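Inactivation-no-after-potential D protein (Drosophila melanogaster, PDB 5F67) binds the tail of the TRP channel through its third PDZ domain, and probably serves as a scaffold that assembles fly phototransduction proteins. Local coordinates at residues T14-D19 with Q78-E83; L35-I40 with I51-L56; V69-L74 with M102-L107. One frame throughout, in Å; residues are numbered along the deposited sequence.

Contact 1 of 3, residues T14-D19 with Q78-E83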
loop_
_atom_site.group_PDB
_atom_site.type_symbol
_atom_site.label_atom_id
_atom_site.label_comp_id
_atom_site.label_asym_id
_atom_site.label_seq_id
_atom_site.Cartn_x
_atom_site.Cartn_y
_atom_site.Cartn_z
ATOM N N THR A 14 3.698 -5.036 14.940
ATOM C CA THR A 14 4.077 -3.942 14.043
ATOM C C THR A 14 4.501 -2.668 14.778
ATOM O O THR A 14 4.963 -1.721 14.141
ATOM C CB THR A 14 2.943 -3.596 13.039
ATOM O OG1 THR A 14 1.783 -3.137 13.753
ATOM C CG2 THR A 14 2.579 -4.818 12.204
ATOM N N LYS A 15 4.357 -2.633 16.106
ATOM C CA LYS A 15 4.601 -1.382 16.830
ATOM C C LYS A 15 6.050 -0.891 16.700
ATOM O O LYS A 15 6.294 0.315 16.697
ATOM C CB LYS A 15 4.177 -1.482 18.309
ATOM C CG LYS A 15 4.302 -0.160 19.104
ATOM C CD LYS A 15 3.695 -0.254 20.499
ATOM C CE LYS A 15 2.164 -0.342 20.445
ATOM N NZ LYS A 15 1.516 0.895 19.883
ATOM N N PHE A 16 7.001 -1.815 16.572
ATOM C CA PHE A 16 8.405 -1.428 16.479
ATOM C C PHE A 16 8.672 -0.542 15.263
ATOM O O PHE A 16 9.639 0.219 15.248
ATOM C CB PHE A 16 9.325 -2.663 16.434
ATOM C CG PHE A 16 9.385 -3.330 15.092
ATOM C CD1 PHE A 16 10.395 -3.014 14.186
ATOM C CD2 PHE A 16 8.430 -4.274 14.726
ATOM C CE1 PHE A 16 10.447 -3.621 12.935
ATOM C CE2 PHE A 16 8.483 -4.889 13.479
ATOM C CZ PHE A 16 9.492 -4.562 12.586
ATOM N N ILE A 17 7.826 -0.659 14.241
ATOM C CA ILE A 17 8.000 0.121 13.024
ATOM C C ILE A 17 8.033 1.623 13.303
ATOM O O ILE A 17 8.762 2.368 12.635
ATOM C CB ILE A 17 6.907 -0.233 11.992
ATOM C CG1 ILE A 17 7.083 -1.690 11.542
ATOM C CG2 ILE A 17 6.942 0.718 10.799
ATOM C CD1 ILE A 17 5.917 -2.248 10.721
ATOM N N PHE A 18 7.279 2.072 14.303
ATOM C CA PHE A 18 7.207 3.504 14.592
ATOM C C PHE A 18 8.416 4.018 15.364
ATOM O O PHE A 18 8.535 5.223 15.600
ATOM C CB PHE A 18 5.885 3.853 15.297
ATOM C CG PHE A 18 4.687 3.544 14.458
ATOM C CD1 PHE A 18 4.351 4.367 13.380
ATOM C CD2 PHE A 18 3.935 2.395 14.691
ATOM C CE1 PHE A 18 3.250 4.059 12.564
ATOM C CE2 PHE A 18 2.841 2.076 13.877
ATOM C CZ PHE A 18 2.497 2.914 12.813
ATOM N N ASP A 19 9.306 3.115 15.765
ATOM C CA ASP A 19 10.575 3.547 16.364
ATOM C C ASP A 19 11.647 3.577 15.283
ATOM O O ASP A 19 12.563 4.393 15.324
ATOM C CB ASP A 19 11.007 2.621 17.511
ATOM C CG ASP A 19 10.353 2.984 18.826
ATOM O OD1 ASP A 19 9.374 3.765 18.795
ATOM O OD2 ASP A 19 10.809 2.497 19.893
ATOM N N GLN A 78 -1.369 -7.304 10.568
ATOM C CA GLN A 78 -0.290 -7.634 11.509
ATOM C C GLN A 78 0.953 -8.229 10.843
ATOM O O GLN A 78 1.885 -8.650 11.530
ATOM C CB GLN A 78 -0.799 -8.562 12.617
ATOM C CG GLN A 78 -1.536 -7.838 13.742
ATOM C CD GLN A 78 -0.594 -7.025 14.624
ATOM O OE1 GLN A 78 0.200 -7.583 15.390
ATOM N NE2 GLN A 78 -0.674 -5.702 14.514
ATOM N N ASP A 79 0.971 -8.269 9.515
ATOM C CA ASP A 79 2.142 -8.783 8.796
ATOM C C ASP A 79 3.105 -7.672 8.363
ATOM O O ASP A 79 2.767 -6.823 7.536
ATOM C CB ASP A 79 1.708 -9.610 7.589
ATOM C CG ASP A 79 0.952 -10.868 7.985
ATOM O OD1 ASP A 79 1.602 -11.829 8.452
ATOM O OD2 ASP A 79 -0.290 -10.899 7.825
ATOM N N VAL A 80 4.312 -7.690 8.918
ATOM C CA VAL A 80 5.326 -6.692 8.584
ATOM C C VAL A 80 5.844 -6.921 7.162
ATOM O O VAL A 80 6.162 -8.055 6.790
ATOM C CB VAL A 80 6.496 -6.751 9.583
ATOM C CG1 VAL A 80 7.641 -5.853 9.129
ATOM C CG2 VAL A 80 6.013 -6.351 10.978
ATOM N N THR A 81 5.912 -5.859 6.356
ATOM C CA THR A 81 6.344 -5.999 4.961
ATOM C C THR A 81 7.692 -5.345 4.682
ATOM O O THR A 81 8.099 -5.210 3.529
ATOM C CB THR A 81 5.302 -5.444 3.972
ATOM O OG1 THR A 81 4.963 -4.101 4.342
ATOM C CG2 THR A 81 4.033 -6.305 3.993
ATOM N N LEU A 82 8.387 -4.969 5.748
ATOM C CA LEU A 82 9.711 -4.376 5.633
ATOM C C LEU A 82 10.675 -5.264 4.866
ATOM O O LEU A 82 11.510 -4.771 4.105
ATOM C CB LEU A 82 10.286 -4.108 7.024
ATOM C CG LEU A 82 10.120 -2.688 7.539
ATOM C CD1 LEU A 82 10.561 -2.611 8.994
ATOM C CD2 LEU A 82 10.948 -1.750 6.659
ATOM N N GLU A 83 10.553 -6.576 5.056
ATOM C CA GLU A 83 11.455 -7.509 4.387
ATOM C C GLU A 83 10.755 -8.389 3.348
ATOM O O GLU A 83 11.333 -9.373 2.878
ATOM C CB GLU A 83 12.165 -8.387 5.424
ATOM C CG GLU A 83 12.894 -7.607 6.528
ATOM C CD GLU A 83 14.138 -6.884 6.029
ATOM O OE1 GLU A 83 14.662 -7.246 4.953
ATOM O OE2 GLU A 83 14.604 -5.954 6.723
#

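Contact 2 of 3, residues L35-I40 with I51-L56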
loop_
_atom_site.group_PDB
_atom_site.type_symbol
_atom_site.label_atom_id
_atom_site.label_comp_id
_atom_site.label_asym_id
_atom_site.label_seq_id
_atom_site.Cartn_x
_atom_site.Cartn_y
_atom_site.Cartn_z
ATOM N N LEU A 35 -8.524 -2.343 -3.022
ATOM C CA LEU A 35 -8.146 -1.215 -2.176
ATOM C C LEU A 35 -7.972 0.025 -3.046
ATOM O O LEU A 35 -8.443 1.122 -2.704
ATOM C CB LEU A 35 -6.843 -1.511 -1.424
ATOM C CG LEU A 35 -6.910 -2.705 -0.468
ATOM C CD1 LEU A 35 -5.496 -3.123 -0.044
ATOM C CD2 LEU A 35 -7.765 -2.356 0.748
ATOM N N GLY A 36 -7.311 -0.160 -4.188
ATOM C CA GLY A 36 -7.108 0.920 -5.133
ATOM C C GLY A 36 -5.643 1.244 -5.329
ATOM O O GLY A 36 -5.306 2.371 -5.682
ATOM N N ILE A 37 -4.760 0.268 -5.105
ATOM C CA ILE A 37 -3.325 0.522 -5.246
ATOM C C ILE A 37 -2.634 -0.516 -6.110
ATOM O O ILE A 37 -3.163 -1.607 -6.340
ATOM C CB ILE A 37 -2.591 0.500 -3.874
ATOM C CG1 ILE A 37 -2.807 -0.851 -3.168
ATOM C CG2 ILE A 37 -3.037 1.657 -2.978
ATOM C CD1 ILE A 37 -1.930 -1.034 -1.903
ATOM N N MET A 38 -1.442 -0.157 -6.589
ATOM C CA MET A 38 -0.486 -1.127 -7.112
ATOM C C MET A 38 0.822 -0.891 -6.382
ATOM O O MET A 38 1.049 0.200 -5.839
ATOM C CB MET A 38 -0.290 -0.951 -8.620
ATOM C CG MET A 38 -1.507 -1.344 -9.414
ATOM S SD MET A 38 -1.344 -0.838 -11.118
ATOM C CE MET A 38 -2.954 -1.355 -11.696
ATOM N N VAL A 39 1.685 -1.903 -6.339
ATOM C CA VAL A 39 2.961 -1.742 -5.671
ATOM C C VAL A 39 4.071 -2.253 -6.562
ATOM O O VAL A 39 3.824 -2.968 -7.544
ATOM C CB VAL A 39 3.018 -2.473 -4.298
ATOM C CG1 VAL A 39 1.928 -1.939 -3.350
ATOM C CG2 VAL A 39 2.852 -3.986 -4.480
ATOM N N ILE A 40 5.289 -1.849 -6.225
ATOM C CA ILE A 40 6.481 -2.390 -6.862
ATOM C C ILE A 40 7.489 -2.698 -5.773
ATOM O O ILE A 40 7.389 -2.189 -4.642
ATOM C CB ILE A 40 7.099 -1.396 -7.877
ATOM C CG1 ILE A 40 7.387 -0.049 -7.221
ATOM C CG2 ILE A 40 6.192 -1.214 -9.086
ATOM C CD1 ILE A 40 8.284 0.844 -8.066
ATOM N N ILE A 51 8.981 -2.316 -0.467
ATOM C CA ILE A 51 7.755 -2.267 -1.254
ATOM C C ILE A 51 7.207 -0.844 -1.233
ATOM O O ILE A 51 7.058 -0.247 -0.162
ATOM C CB ILE A 51 6.690 -3.215 -0.667
ATOM C CG1 ILE A 51 7.260 -4.640 -0.577
ATOM C CG2 ILE A 51 5.404 -3.178 -1.502
ATOM C CD1 ILE A 51 7.470 -5.324 -1.942
ATOM N N PHE A 52 6.904 -0.305 -2.411
ATOM C CA PHE A 52 6.408 1.071 -2.515
ATOM C C PHE A 52 5.115 1.125 -3.306
ATOM O O PHE A 52 4.921 0.372 -4.254
ATOM C CB PHE A 52 7.452 1.966 -3.193
ATOM C CG PHE A 52 8.727 2.098 -2.412
ATOM C CD1 PHE A 52 9.740 1.156 -2.547
ATOM C CD2 PHE A 52 8.911 3.155 -1.533
ATOM C CE1 PHE A 52 10.917 1.267 -1.820
ATOM C CE2 PHE A 52 10.096 3.282 -0.803
ATOM C CZ PHE A 52 11.100 2.332 -0.950
ATOM N N ILE A 53 4.211 2.013 -2.910
ATOM C CA ILE A 53 3.012 2.247 -3.707
ATOM C C ILE A 53 3.442 2.839 -5.049
ATOM O O ILE A 53 4.187 3.821 -5.077
ATOM C CB ILE A 53 2.059 3.241 -3.014
ATOM C CG1 ILE A 53 1.712 2.761 -1.599
ATOM C CG2 ILE A 53 0.792 3.458 -3.857
ATOM C CD1 ILE A 53 0.983 1.410 -1.569
ATOM N N SER A 54 2.974 2.252 -6.151
ATOM C CA SER A 54 3.410 2.668 -7.485
ATOM C C SER A 54 2.280 3.283 -8.303
ATOM O O SER A 54 2.521 3.963 -9.297
ATOM C CB SER A 54 4.004 1.480 -8.238
ATOM O OG SER A 54 3.036 0.457 -8.402
ATOM N N ASP A 55 1.040 3.030 -7.899
ATOM C CA ASP A 55 -0.081 3.660 -8.573
ATOM C C ASP A 55 -1.267 3.677 -7.642
ATOM O O ASP A 55 -1.312 2.950 -6.647
ATOM C CB ASP A 55 -0.418 2.951 -9.900
ATOM C CG ASP A 55 -1.042 3.888 -10.924
ATOM O OD1 ASP A 55 -1.525 4.977 -10.544
ATOM O OD2 ASP A 55 -1.048 3.540 -12.125
ATOM N N LEU A 56 -2.231 4.528 -7.959
ATOM C CA LEU A 56 -3.358 4.759 -7.073
ATOM C C LEU A 56 -4.556 4.986 -7.969
ATOM O O LEU A 56 -4.469 5.744 -8.942
ATOM C CB LEU A 56 -3.079 6.001 -6.216
ATOM C CG LEU A 56 -4.098 6.423 -5.172
ATOM C CD1 LEU A 56 -4.133 5.408 -4.045
ATOM C CD2 LEU A 56 -3.713 7.802 -4.653
#

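Contact 3 of 3, residues V69-L74 with M102-L107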
loop_
_atom_site.group_PDB
_atom_site.type_symbol
_atom_site.label_atom_id
_atom_site.label_comp_id
_atom_site.label_asym_id
_atom_site.label_seq_id
_atom_site.Cartn_x
_atom_site.Cartn_y
_atom_site.Cartn_z
ATOM N N VAL A 69 1.128 7.788 -4.005
ATOM C CA VAL A 69 2.122 7.129 -4.850
ATOM C C VAL A 69 3.505 7.474 -4.312
ATOM O O VAL A 69 3.785 8.639 -3.999
ATOM C CB VAL A 69 1.998 7.561 -6.330
ATOM C CG1 VAL A 69 3.131 6.977 -7.171
ATOM C CG2 VAL A 69 0.635 7.137 -6.898
ATOM N N GLY A 70 4.362 6.460 -4.189
ATOM C CA GLY A 70 5.701 6.657 -3.655
ATOM C C GLY A 70 5.826 6.285 -2.185
ATOM O O GLY A 70 6.943 6.148 -1.679
ATOM N N ASP A 71 4.697 6.134 -1.487
ATOM C CA ASP A 71 4.743 5.769 -0.063
ATOM C C ASP A 71 5.380 4.396 0.103
ATOM O O ASP A 71 5.137 3.500 -0.715
ATOM C CB ASP A 71 3.339 5.691 0.535
ATOM C CG ASP A 71 2.749 7.047 0.851
ATOM O OD1 ASP A 71 3.459 8.070 0.714
ATOM O OD2 ASP A 71 1.560 7.079 1.258
ATOM N N MET A 72 6.181 4.212 1.150
ATOM C CA MET A 72 6.720 2.876 1.431
ATOM C C MET A 72 5.705 2.109 2.264
ATOM O O MET A 72 5.167 2.643 3.228
ATOM C CB MET A 72 8.040 2.977 2.195
ATOM C CG MET A 72 8.806 1.662 2.333
ATOM S SD MET A 72 10.301 1.910 3.330
ATOM C CE MET A 72 11.082 0.298 3.108
ATOM N N LEU A 73 5.436 0.864 1.883
ATOM C CA LEU A 73 4.479 0.015 2.587
ATOM C C LEU A 73 5.219 -0.834 3.614
ATOM O O LEU A 73 6.050 -1.686 3.250
ATOM C CB LEU A 73 3.741 -0.888 1.581
ATOM C CG LEU A 73 2.776 -1.891 2.211
ATOM C CD1 LEU A 73 1.620 -1.182 2.908
ATOM C CD2 LEU A 73 2.252 -2.862 1.149
ATOM N N LEU A 74 4.933 -0.588 4.894
ATOM C CA LEU A 74 5.709 -1.188 5.977
ATOM C C LEU A 74 4.992 -2.347 6.682
ATOM O O LEU A 74 5.643 -3.224 7.249
ATOM C CB LEU A 74 6.102 -0.111 6.990
ATOM C CG LEU A 74 6.895 1.046 6.369
ATOM C CD1 LEU A 74 7.052 2.189 7.365
ATOM C CD2 LEU A 74 8.255 0.566 5.924
ATOM N N MET A 102 -2.901 -0.544 6.886
ATOM C CA MET A 102 -1.589 -0.446 6.268
ATOM C C MET A 102 -0.758 0.597 7.001
ATOM O O MET A 102 -1.272 1.642 7.392
ATOM C CB MET A 102 -1.721 -0.063 4.796
ATOM C CG MET A 102 -2.406 -1.143 3.955
ATOM S SD MET A 102 -2.384 -0.744 2.198
ATOM C CE MET A 102 -3.653 0.521 2.106
ATOM N N ILE A 103 0.523 0.302 7.190
ATOM C CA ILE A 103 1.423 1.292 7.745
ATOM C C ILE A 103 2.226 1.803 6.575
ATOM O O ILE A 103 2.851 1.023 5.843
ATOM C CB ILE A 103 2.376 0.698 8.793
ATOM C CG1 ILE A 103 1.571 0.221 10.009
ATOM C CG2 ILE A 103 3.378 1.752 9.240
ATOM C CD1 ILE A 103 2.419 -0.432 11.085
ATOM N N LEU A 104 2.192 3.117 6.390
ATOM C CA LEU A 104 2.794 3.748 5.223
ATOM C C LEU A 104 3.755 4.843 5.642
ATOM O O LEU A 104 3.547 5.506 6.649
ATOM C CB LEU A 104 1.700 4.368 4.352
ATOM C CG LEU A 104 0.714 3.412 3.678
ATOM C CD1 LEU A 104 -0.476 4.191 3.111
ATOM C CD2 LEU A 104 1.403 2.591 2.585
ATOM N N LEU A 105 4.793 5.058 4.842
ATOM C CA LEU A 105 5.740 6.138 5.110
ATOM C C LEU A 105 5.872 7.010 3.869
ATOM O O LEU A 105 6.296 6.539 2.804
ATOM C CB LEU A 105 7.113 5.571 5.489
ATOM C CG LEU A 105 8.233 6.603 5.678
ATOM C CD1 LEU A 105 7.981 7.490 6.901
ATOM C CD2 LEU A 105 9.569 5.906 5.810
ATOM N N THR A 106 5.484 8.275 3.988
ATOM C CA THR A 106 5.644 9.210 2.877
ATOM C C THR A 106 7.020 9.830 3.008
ATOM O O THR A 106 7.377 10.339 4.076
ATOM C CB THR A 106 4.563 10.320 2.898
ATOM O OG1 THR A 106 3.273 9.735 2.703
ATOM C CG2 THR A 106 4.804 11.330 1.783
ATOM N N LEU A 107 7.802 9.769 1.938
ATOM C CA LEU A 107 9.182 10.246 1.984
ATOM C C LEU A 107 9.287 11.644 1.373
ATOM O O LEU A 107 8.697 11.924 0.322
ATOM C CB LEU A 107 10.106 9.239 1.290
ATOM C CG LEU A 107 10.152 7.919 2.069
ATOM C CD1 LEU A 107 10.367 6.719 1.170
ATOM C CD2 LEU A 107 11.225 7.972 3.113
HETATM O O HOH W 1 7.141 8.984 -0.722
#

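Contact 1 of 3, residues T14-D19 with Q78-E83
Phe16 and Val80 approach from opposite directions, and CG2 of the valine sits at the edge of the phenylalanine ring, near its plane, 3.8 Å from CE2. On the other side of CZ, Phe16 CE1 lies 4.1 Å from Leu82 CD1, in an oblique approach. Ile17 CD1 and Val80 CG2 also touch, tip to tip, at 4.1 Å, so one valine methyl serves three partners, Phe16, Ile17 and Thr14. Ile17 also supports the ring itself: its CG1 lies 3.9 Å above the ring plane, offset toward the rim. Phe16 reaches Val80 because its CG stands between the backbone N and the carbonyl carbon (chi1 78°). A type I turn from Thr14 to Ile17, closed by Ile17 N to Thr14 O, sets out the Thr14, Phe16 and Ile17 side chains. Thr14 adds its methyl, CG2, at 4.0 Å from Val80 CG2, while its hydroxyl and the Gln78 amide NE2 are both hydrogen-bonded to Asp12; Gln78 OE1 accepts the backbone N of Glu13. Together these pack the segment leading into helix 17-20 against strand 79-80, with Ile17 and Thr14 also reaching strands 72-76 and 99-105 of the same sheet.

Contact 2 of 3, residues L35-I40 with I51-L56
Met38 and Asp55 lie side by side pointing the same way, with Met38 SD 4.1 Å from Asp55 CB, beside the base of a carboxylate. The methionine CG lies beside its backbone N (chi1 -69°) and the chain runs extended from there, which lays the sulfur along the aspartate. Asp55 OD1 receives the backbone N of Leu56 on its anti side, 25° out of the carboxylate plane, while OD2 is hydrogen-bonded to a polar side chain of the bound peptide, so strand and ligand both hold the acid. The other flat group, the Phe52 ring, turns away from the hairpin partner to pack on Met72 and Leu107. Apolar side chains make much of the remaining contact: Ile37 CD1 meets Ile53 CD1 at 3.8 Å, crossing at about a right angle, and Val39 CB rests 3.7 Å from Ile51 CG2. Val39 and Ile51 pack against helix 86-95, while Ile37 and Ile53 meet Val67; beta-branched residues suit these buried strand positions. Ser54 and Asp55 both face Met38 in a classic beta bulge: Met38 O accepts Ser54 N at 2.8 Å and, weakly, Asp55 N at 3.5 Å. At Gly36 phi is positive (117°), and a side chain would press on the preceding carbonyl, so glycine suits the place. Backbone bonds from Leu35, Gly36 and Ile37 to the peptide are consistent with the carboxylate-binding loop and second strand of a PDZ domain.

Contact 3 of 3, residues V69-L74 with M102-L107
Asp71 and Thr106 cross obliquely, and the threonine hydroxyl OG1 donates to Asp71 OD1 over 2.6 Å, arriving from above the carboxylate plane, 40° out of it. The aspartate swings toward its partner because CG lies beside the backbone N, anti to the carbonyl carbon (chi1 -78°). The other oxygen, OD2, takes a salt bridge from Arg25 and a hydrogen bond from Lys68 N, so a buried acid is satisfied on both oxygens and would probably be kept ionised. Asp71 also stands at about a right angle to Leu104.

Next along the strand, the backbones of Met72 and Leu105 exchange two bonds, Met72 N to Leu105 O and Leu105 N to Met72 O, each 2.9 Å. This is the antiparallel pairing of strands 72-76 and 99-105 at the centre of the PDZ beta-sandwich, where strand 99-105 is flanked on its other edge by strand 25-30. The pair that follows is non-hydrogen-bonded: Leu73 and Leu104 cross obliquely on one face of the sheet, with Leu73 CD1 3.8 Å from Leu104 CD2. The same Leu73 methyl reaches Met102 CB at 4.0 Å, so one leucine spans two residues of the facing strand. Further along, Leu74 stands at about a right angle to Ile103, its CB near the isoleucine CG2, and Leu74 CD1 reaches 3.9 Å to Leu105 CB. Leu74 N is bonded to Ile103 O over 2.8 Å, which fixes the leucine's root beside that isoleucine.

Before strand 72-76, Gly70 takes a positive phi (99°), at which a CB would press on the preceding carbonyl O, so glycine fits. A water accepts the Leu107 N bond at 2.9 Å and gives a weak one to Gly70 O, bridging this loop to the residues after strand 99-105.

How the contacts relate
From the N terminus, residues 14-19 open contact 1, the longest span, which closes at 78-83; its loop encloses the whole of contact 2, the hairpin of 35-40 with 51-56. Contact 3 starts at 69-74, still within that loop, but closes only at 102-107, after helix 86-95, so contacts 1 and 3 cross along the chain, whereas contacts 2 and 3 follow in series. In space they are linked. Gly70 N and Asp71 O probably bond to Ile53 O and Ile53 N, joining the hairpin to the residues just before strand 72-76. Thr81 N and OG1 probably bond to Leu74 O and Leu73 O, bringing contact 1 onto the four-stranded sheet.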